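Local atomic coordinates of prolyl oligopeptidase (Novosphingobium capsulatum, PDB entry 1YR2), a protein that probably hydrolyses oligopeptides after proline, and also after alanine, as a serine endopeptidase of the S9A family. Residues A[166-171]-A[175-180]; A[118-123]-A[194-199]. One frame throughout, in Å; residues are numbered along the deposited sequence.

Interaction 1 of 2, residues A[166-171]-A[175-180]; sequences DAWAAS and RLLAYS
Leu177 meets the Trp168 indole obliquely, its CD1 lying 3.9 Å from Trp168 CE3. The same methyl is 4.0 Å from Ala170 CB. Leu177 reaches both because its CG stands anti to the backbone N (chi1 -176°), which swings the branch over the neighbouring strand. Trp168 and Tyr179 form a non-hydrogen-bonded pair on that face; their CB atoms are 4.1 Å apart, but beyond CB both rings lead away, the indole keeping only its CE3 contact with Leu177. Ala169 and Ala178 occupy the other face and are joined by two backbone bonds, Ala169 N to Ala178 O and Ala178 N to Ala169 O, each 2.9 Å. The axes of strand segments 166-170 and 176-180 run at 169°, as expected of an antiparallel beta hairpin. Near the turn Ser171 OG accepts Leu176 N at 3.1 Å and also bonds Asp173. At the far end a water donates to Asp166 OD2 and lies 2.8 Å from Ser180 OG, while Arg189 makes a salt bridge to that carboxylate. The chemistry is thus divided: backbone and polar groups fix the register and both ends, while the Trp168, Ala170 and Leu177 face offers an apolar surface, which Phe122 covers.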
ATOM      1  N   ASP A 166     -16.271  -2.459  13.162  1.00 16.09           N
ATOM      2  CA  ASP A 166     -14.926  -1.925  13.246  1.00 16.95           C
ATOM      3  C   ASP A 166     -13.984  -3.075  13.620  1.00 16.79           C
ATOM      4  O   ASP A 166     -13.189  -3.578  12.770  1.00 19.38           O
ATOM      5  CB  ASP A 166     -14.880  -0.763  14.282  1.00 17.26           C
ATOM      6  CG  ASP A 166     -13.463  -0.213  14.485  1.00 21.13           C
ATOM      7  OD1 ASP A 166     -12.498  -0.710  13.817  1.00 26.46           O
ATOM      8  OD2 ASP A 166     -13.181   0.687  15.313  1.00 22.70           O
ATOM      9  N   ALA A 167     -14.122  -3.587  14.837  1.00 15.02           N
ATOM     10  CA  ALA A 167     -13.176  -4.594  15.337  1.00 13.77           C
ATOM     11  C   ALA A 167     -13.901  -5.747  15.990  1.00 13.49           C
ATOM     12  O   ALA A 167     -15.056  -5.600  16.391  1.00 10.72           O
ATOM     13  CB  ALA A 167     -12.209  -3.958  16.352  1.00 15.53           C
ATOM     14  N   TRP A 168     -13.226  -6.911  16.119  1.00 10.17           N
ATOM     15  CA  TRP A 168     -13.829  -8.061  16.796  1.00  9.86           C
ATOM     16  C   TRP A 168     -12.711  -8.850  17.490  1.00 10.23           C
ATOM     17  O   TRP A 168     -11.597  -8.767  17.062  1.00 10.25           O
ATOM     18  CB  TRP A 168     -14.622  -8.962  15.864  1.00 10.17           C
ATOM     19  CG  TRP A 168     -13.890  -9.477  14.684  1.00 12.12           C
ATOM     20  CD1 TRP A 168     -13.819  -8.896  13.481  1.00 15.16           C
ATOM     21  CD2 TRP A 168     -13.108 -10.688  14.595  1.00  9.60           C
ATOM     22  NE1 TRP A 168     -13.053  -9.656  12.631  1.00 15.78           N
ATOM     23  CE2 TRP A 168     -12.593 -10.753  13.292  1.00 14.20           C
ATOM     24  CE3 TRP A 168     -12.825 -11.715  15.465  1.00 12.06           C
ATOM     25  CZ2 TRP A 168     -11.805 -11.801  12.831  1.00 13.30           C
ATOM     26  CZ3 TRP A 168     -12.025 -12.784  15.010  1.00 14.02           C
ATOM     27  CH2 TRP A 168     -11.532 -12.810  13.705  1.00 14.83           C
ATOM     28  N   ALA A 169     -13.068  -9.579  18.537  1.00  9.23           N
ATOM     29  CA  ALA A 169     -12.152 -10.396  19.290  1.00 10.90           C
ATOM     30  C   ALA A 169     -12.938 -11.516  19.905  1.00  9.79           C
ATOM     31  O   ALA A 169     -13.901 -11.299  20.655  1.00 11.38           O
ATOM     32  CB  ALA A 169     -11.450  -9.591  20.340  1.00 11.24           C
ATOM     33  N   ALA A 170     -12.526 -12.738  19.612  1.00 10.22           N
ATOM     34  CA  ALA A 170     -13.083 -13.890  20.281  1.00 10.27           C
ATOM     35  C   ALA A 170     -12.417 -14.058  21.661  1.00 11.61           C
ATOM     36  O   ALA A 170     -11.206 -13.793  21.833  1.00 12.35           O
ATOM     37  CB  ALA A 170     -12.878 -15.104  19.456  1.00 10.39           C
ATOM     38  N   SER A 171     -13.186 -14.571  22.620  1.00 10.47           N
ATOM     39  CA  SER A 171     -12.666 -14.886  23.939  1.00 11.56           C
ATOM     40  C   SER A 171     -11.614 -15.999  23.892  1.00 11.59           C
ATOM     41  O   SER A 171     -11.480 -16.737  22.893  1.00 10.39           O
ATOM     42  CB  SER A 171     -13.822 -15.271  24.911  1.00 11.49           C
ATOM     43  OG  SER A 171     -14.491 -16.458  24.506  1.00 12.18           O
ATOM     44  N   ARG A 175     -15.818 -19.032  23.174  1.00 11.49           N
ATOM     45  CA  ARG A 175     -17.254 -19.199  23.383  1.00 12.14           C
ATOM     46  C   ARG A 175     -18.052 -17.897  23.289  1.00 11.97           C
ATOM     47  O   ARG A 175     -19.278 -17.943  23.060  1.00 10.26           O
ATOM     48  CB  ARG A 175     -17.550 -19.928  24.703  1.00 13.38           C
ATOM     49  CG  ARG A 175     -17.008 -21.362  24.794  1.00 14.07           C
ATOM     50  CD  ARG A 175     -17.478 -22.091  26.057  1.00 19.32           C
ATOM     51  NE  ARG A 175     -18.940 -22.217  26.006  1.00 20.07           N
ATOM     52  CZ  ARG A 175     -19.600 -23.185  25.361  1.00 21.98           C
ATOM     53  NH1 ARG A 175     -18.954 -24.144  24.756  1.00 20.63           N
ATOM     54  NH2 ARG A 175     -20.931 -23.188  25.336  1.00 25.06           N
ATOM     55  N   LEU A 176     -17.370 -16.750  23.401  1.00 11.03           N
ATOM     56  CA  LEU A 176     -18.004 -15.428  23.258  1.00 12.12           C
ATOM     57  C   LEU A 176     -17.200 -14.567  22.315  1.00 11.86           C
ATOM     58  O   LEU A 176     -15.995 -14.804  22.129  1.00 13.16           O
ATOM     59  CB  LEU A 176     -18.041 -14.704  24.606  1.00 11.60           C
ATOM     60  CG  LEU A 176     -18.861 -15.370  25.677  1.00 13.09           C
ATOM     61  CD1 LEU A 176     -18.556 -14.671  27.008  1.00 16.27           C
ATOM     62  CD2 LEU A 176     -20.379 -15.305  25.336  1.00 14.27           C
ATOM     63  N   LEU A 177     -17.869 -13.636  21.659  1.00 11.79           N
ATOM     64  CA  LEU A 177     -17.207 -12.722  20.758  1.00 12.50           C
ATOM     65  C   LEU A 177     -17.649 -11.306  21.064  1.00 13.20           C
ATOM     66  O   LEU A 177     -18.837 -11.012  21.232  1.00 13.72           O
ATOM     67  CB  LEU A 177     -17.497 -13.115  19.318  1.00 13.56           C
ATOM     68  CG  LEU A 177     -16.762 -12.255  18.299  1.00 15.90           C
ATOM     69  CD1 LEU A 177     -15.771 -13.055  17.589  1.00 18.15           C
ATOM     70  CD2 LEU A 177     -17.748 -11.594  17.397  1.00 19.24           C
ATOM     71  N   ALA A 178     -16.664 -10.440  21.163  1.00 11.84           N
ATOM     72  CA  ALA A 178     -16.868  -9.039  21.412  1.00 11.85           C
ATOM     73  C   ALA A 178     -16.628  -8.335  20.115  1.00 11.96           C
ATOM     74  O   ALA A 178     -15.715  -8.705  19.359  1.00 11.34           O
ATOM     75  CB  ALA A 178     -15.896  -8.521  22.487  1.00 12.21           C
ATOM     76  N   TYR A 179     -17.434  -7.301  19.837  1.00 10.81           N
ATOM     77  CA  TYR A 179     -17.211  -6.518  18.671  1.00 10.41           C
ATOM     78  C   TYR A 179     -17.560  -5.063  18.844  1.00 10.86           C
ATOM     79  O   TYR A 179     -18.389  -4.738  19.661  1.00 10.86           O
ATOM     80  CB  TYR A 179     -17.917  -7.138  17.461  1.00 10.91           C
ATOM     81  CG  TYR A 179     -19.378  -7.198  17.579  1.00 12.69           C
ATOM     82  CD1 TYR A 179     -19.998  -8.185  18.340  1.00 12.46           C
ATOM     83  CD2 TYR A 179     -20.168  -6.312  16.877  1.00 13.80           C
ATOM     84  CE1 TYR A 179     -21.386  -8.246  18.421  1.00 14.82           C
ATOM     85  CE2 TYR A 179     -21.524  -6.361  16.986  1.00 15.43           C
ATOM     86  CZ  TYR A 179     -22.121  -7.341  17.731  1.00 14.09           C
ATOM     87  OH  TYR A 179     -23.495  -7.404  17.818  1.00 13.70           O
ATOM     88  N   SER A 180     -16.880  -4.222  18.065  1.00 11.37           N
ATOM     89  CA  SER A 180     -17.015  -2.772  18.107  1.00 13.11           C
ATOM     90  C   SER A 180     -17.813  -2.273  16.902  1.00 12.48           C
ATOM     91  O   SER A 180     -17.467  -2.615  15.749  1.00 12.64           O
ATOM     92  CB  SER A 180     -15.618  -2.211  17.994  1.00 13.99           C
ATOM     93  OG  SER A 180     -15.656  -0.906  18.337  1.00 23.75           O
TER
HETATM   94  O   HOH W   1     -13.009  -0.293  17.787  1.00 20.00           O

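Interaction 2 of 2, residues A[118-123]-A[194-199]; sequences GASVFY and VGVADG
Val196 and Phe122 carry this contact, the valine methyls meeting the far end of the ring. Val194, next to last in strand 188-195, rests its side chain against Leu177 of the adjoining strand. Gly195 closes the strand, and its O receives a weak bond from Gly199 N, 2.8 Å away; the chain turns from Val196 on. Val196 points toward Phe122: its CG2 lies in the plane of the ring at the edge, 3.8 Å from Phe122 CE2 and 3.9 Å from CZ. The other methyl, Val196 CG1, is 3.9 Å from Phe122 CE2 and 4.0 Å from CZ, so both methyls meet the CE2-CZ edge. Val196 O also accepts Arg149 NH1. On the ring side, Phe122 CG is anti to the carbonyl carbon (chi1 -53°), which sends the ring across a gap too wide for backbone pairing; the nearest CA atoms, Ser120 and Val196, are 9.0 Å apart. An alanine at Phe122 would take away the ring and is likely to leave Val196 with Leu177 but without this partner, opening a gap between the sheets. Ala197 turns away, Asp198 OD1 bonds Lys200 N, and Gly199 closes the turn with a positive phi of 73°. Strand 120-126, flanked by strands 110-117 and 134-139, belongs to one four-stranded sheet and strand 188-195 to the next, so the pair joins consecutive blades of the seven-bladed beta-propeller.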
ATOM      1  N   GLY A 118     -10.367 -21.975  21.268  1.00 13.62           N
ATOM      2  CA  GLY A 118     -11.127 -23.145  21.692  1.00 14.31           C
ATOM      3  C   GLY A 118     -11.372 -24.124  20.574  1.00 14.14           C
ATOM      4  O   GLY A 118     -10.446 -24.555  19.896  1.00 15.56           O
ATOM      5  N   ALA A 119     -12.634 -24.413  20.362  1.00 14.57           N
ATOM      6  CA  ALA A 119     -13.088 -25.368  19.369  1.00 15.55           C
ATOM      7  C   ALA A 119     -13.397 -24.732  18.021  1.00 14.56           C
ATOM      8  O   ALA A 119     -13.861 -25.419  17.118  1.00 14.36           O
ATOM      9  CB  ALA A 119     -14.313 -26.078  19.874  1.00 15.81           C
ATOM     10  N   SER A 120     -13.112 -23.443  17.870  1.00 13.86           N
ATOM     11  CA  SER A 120     -13.607 -22.683  16.732  1.00 13.25           C
ATOM     12  C   SER A 120     -12.503 -21.886  16.031  1.00 13.37           C
ATOM     13  O   SER A 120     -11.488 -21.483  16.617  1.00 12.19           O
ATOM     14  CB  SER A 120     -14.738 -21.726  17.184  1.00 14.01           C
ATOM     15  OG  SER A 120     -15.894 -22.402  17.626  1.00 14.92           O
ATOM     16  N   VAL A 121     -12.737 -21.631  14.748  1.00 12.18           N
ATOM     17  CA  VAL A 121     -11.932 -20.699  13.990  1.00 11.91           C
ATOM     18  C   VAL A 121     -12.854 -19.572  13.467  1.00 11.24           C
ATOM     19  O   VAL A 121     -13.951 -19.849  12.984  1.00 11.72           O
ATOM     20  CB  VAL A 121     -11.147 -21.421  12.860  1.00 13.72           C
ATOM     21  CG1 VAL A 121     -12.047 -22.062  11.875  1.00 15.09           C
ATOM     22  CG2 VAL A 121     -10.215 -20.468  12.136  1.00 12.89           C
ATOM     23  N   PHE A 122     -12.373 -18.335  13.539  1.00 10.03           N
ATOM     24  CA  PHE A 122     -13.087 -17.094  13.190  1.00 10.24           C
ATOM     25  C   PHE A 122     -12.318 -16.362  12.089  1.00  9.77           C
ATOM     26  O   PHE A 122     -11.088 -16.255  12.153  1.00 10.87           O
ATOM     27  CB  PHE A 122     -13.222 -16.131  14.397  1.00 11.04           C
ATOM     28  CG  PHE A 122     -13.834 -16.750  15.624  1.00 10.04           C
ATOM     29  CD1 PHE A 122     -13.103 -17.552  16.467  1.00 11.38           C
ATOM     30  CD2 PHE A 122     -15.162 -16.499  15.943  1.00 11.30           C
ATOM     31  CE1 PHE A 122     -13.669 -18.119  17.604  1.00 13.03           C
ATOM     32  CE2 PHE A 122     -15.717 -17.026  17.087  1.00 10.15           C
ATOM     33  CZ  PHE A 122     -15.020 -17.848  17.904  1.00 11.70           C
ATOM     34  N   TYR A 123     -13.037 -15.916  11.066  1.00 10.43           N
ATOM     35  CA  TYR A 123     -12.397 -15.200   9.966  1.00 10.24           C
ATOM     36  C   TYR A 123     -13.412 -14.375   9.208  1.00 10.81           C
ATOM     37  O   TYR A 123     -14.553 -14.746   9.067  1.00 10.19           O
ATOM     38  CB  TYR A 123     -11.656 -16.181   9.019  1.00 10.53           C
ATOM     39  CG  TYR A 123     -12.568 -17.272   8.478  1.00  9.70           C
ATOM     40  CD1 TYR A 123     -12.913 -18.339   9.262  1.00 12.05           C
ATOM     41  CD2 TYR A 123     -13.116 -17.177   7.213  1.00 10.11           C
ATOM     42  CE1 TYR A 123     -13.735 -19.339   8.813  1.00 12.38           C
ATOM     43  CE2 TYR A 123     -13.963 -18.163   6.738  1.00 11.97           C
ATOM     44  CZ  TYR A 123     -14.287 -19.237   7.563  1.00 14.24           C
ATOM     45  OH  TYR A 123     -15.142 -20.217   7.138  1.00 12.99           O
ATOM     46  N   VAL A 194     -21.695 -11.314  21.270  1.00 17.94           N
ATOM     47  CA  VAL A 194     -22.538 -12.394  20.786  1.00 17.38           C
ATOM     48  C   VAL A 194     -22.009 -13.726  21.366  1.00 16.51           C
ATOM     49  O   VAL A 194     -20.807 -13.887  21.631  1.00 14.61           O
ATOM     50  CB  VAL A 194     -22.550 -12.371  19.243  1.00 18.09           C
ATOM     51  CG1 VAL A 194     -21.186 -12.641  18.659  1.00 19.64           C
ATOM     52  CG2 VAL A 194     -23.514 -13.316  18.674  1.00 22.75           C
ATOM     53  N   GLY A 195     -22.933 -14.637  21.662  1.00 14.84           N
ATOM     54  CA  GLY A 195     -22.590 -16.000  22.012  1.00 14.39           C
ATOM     55  C   GLY A 195     -22.308 -16.749  20.732  1.00 13.45           C
ATOM     56  O   GLY A 195     -23.036 -16.692  19.749  1.00 12.46           O
ATOM     57  N   VAL A 196     -21.215 -17.461  20.718  1.00 12.39           N
ATOM     58  CA  VAL A 196     -20.756 -18.025  19.480  1.00 13.30           C
ATOM     59  C   VAL A 196     -21.565 -19.256  19.065  1.00 14.55           C
ATOM     60  O   VAL A 196     -21.871 -19.418  17.873  1.00 13.69           O
ATOM     61  CB  VAL A 196     -19.258 -18.356  19.565  1.00 12.38           C
ATOM     62  CG1 VAL A 196     -18.807 -19.102  18.364  1.00 14.32           C
ATOM     63  CG2 VAL A 196     -18.425 -17.056  19.711  1.00 13.20           C
ATOM     64  N   ALA A 197     -21.883 -20.139  20.020  1.00 15.97           N
ATOM     65  CA  ALA A 197     -22.617 -21.380  19.724  1.00 17.85           C
ATOM     66  C   ALA A 197     -23.911 -21.083  18.963  1.00 18.72           C
ATOM     67  O   ALA A 197     -24.185 -21.717  17.939  1.00 19.41           O
ATOM     68  CB  ALA A 197     -22.939 -22.159  21.014  1.00 18.72           C
ATOM     69  N   ASP A 198     -24.704 -20.135  19.441  1.00 19.85           N
ATOM     70  CA  ASP A 198     -25.993 -19.825  18.788  1.00 20.69           C
ATOM     71  C   ASP A 198     -26.037 -18.530  17.969  1.00 21.21           C
ATOM     72  O   ASP A 198     -26.999 -18.290  17.255  1.00 20.35           O
ATOM     73  CB  ASP A 198     -27.154 -19.835  19.777  1.00 21.36           C
ATOM     74  CG  ASP A 198     -26.981 -18.843  20.923  1.00 24.28           C
ATOM     75  OD1 ASP A 198     -26.039 -17.984  20.923  1.00 24.76           O
ATOM     76  OD2 ASP A 198     -27.761 -18.876  21.905  1.00 28.15           O
ATOM     77  N   GLY A 199     -25.013 -17.703  18.075  1.00 21.05           N
ATOM     78  CA  GLY A 199     -24.977 -16.466  17.326  1.00 21.87           C
ATOM     79  C   GLY A 199     -25.926 -15.394  17.846  1.00 22.94           C
ATOM     80  O   GLY A 199     -26.149 -14.412  17.150  1.00 23.67           O
TER

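How the interactions relate
Interaction 1 builds a hairpin within one propeller blade, and interaction 2 ties that blade to the preceding one; their centres are 10 Å apart. Phe122 links them by packing: its CB lies 3.6 Å from Trp168 CZ3, and its CE1 lies 3.6 Å from Ala170 CB. The backbone makes a second link, since Leu177 O and Val194 N, 2.9 Å apart, probably hydrogen-bond, as do Arg175 O and Val196 N at 3.1 Å. Both contacts belong to the propeller, whereas the catalytic residues in this family are carried by the alpha/beta-hydrolase domain, at its interface with the propeller. A glycerol, probably from the crystallisation liquor, is hydrogen-bonded to Arg175 NH2 at the end of that side chain.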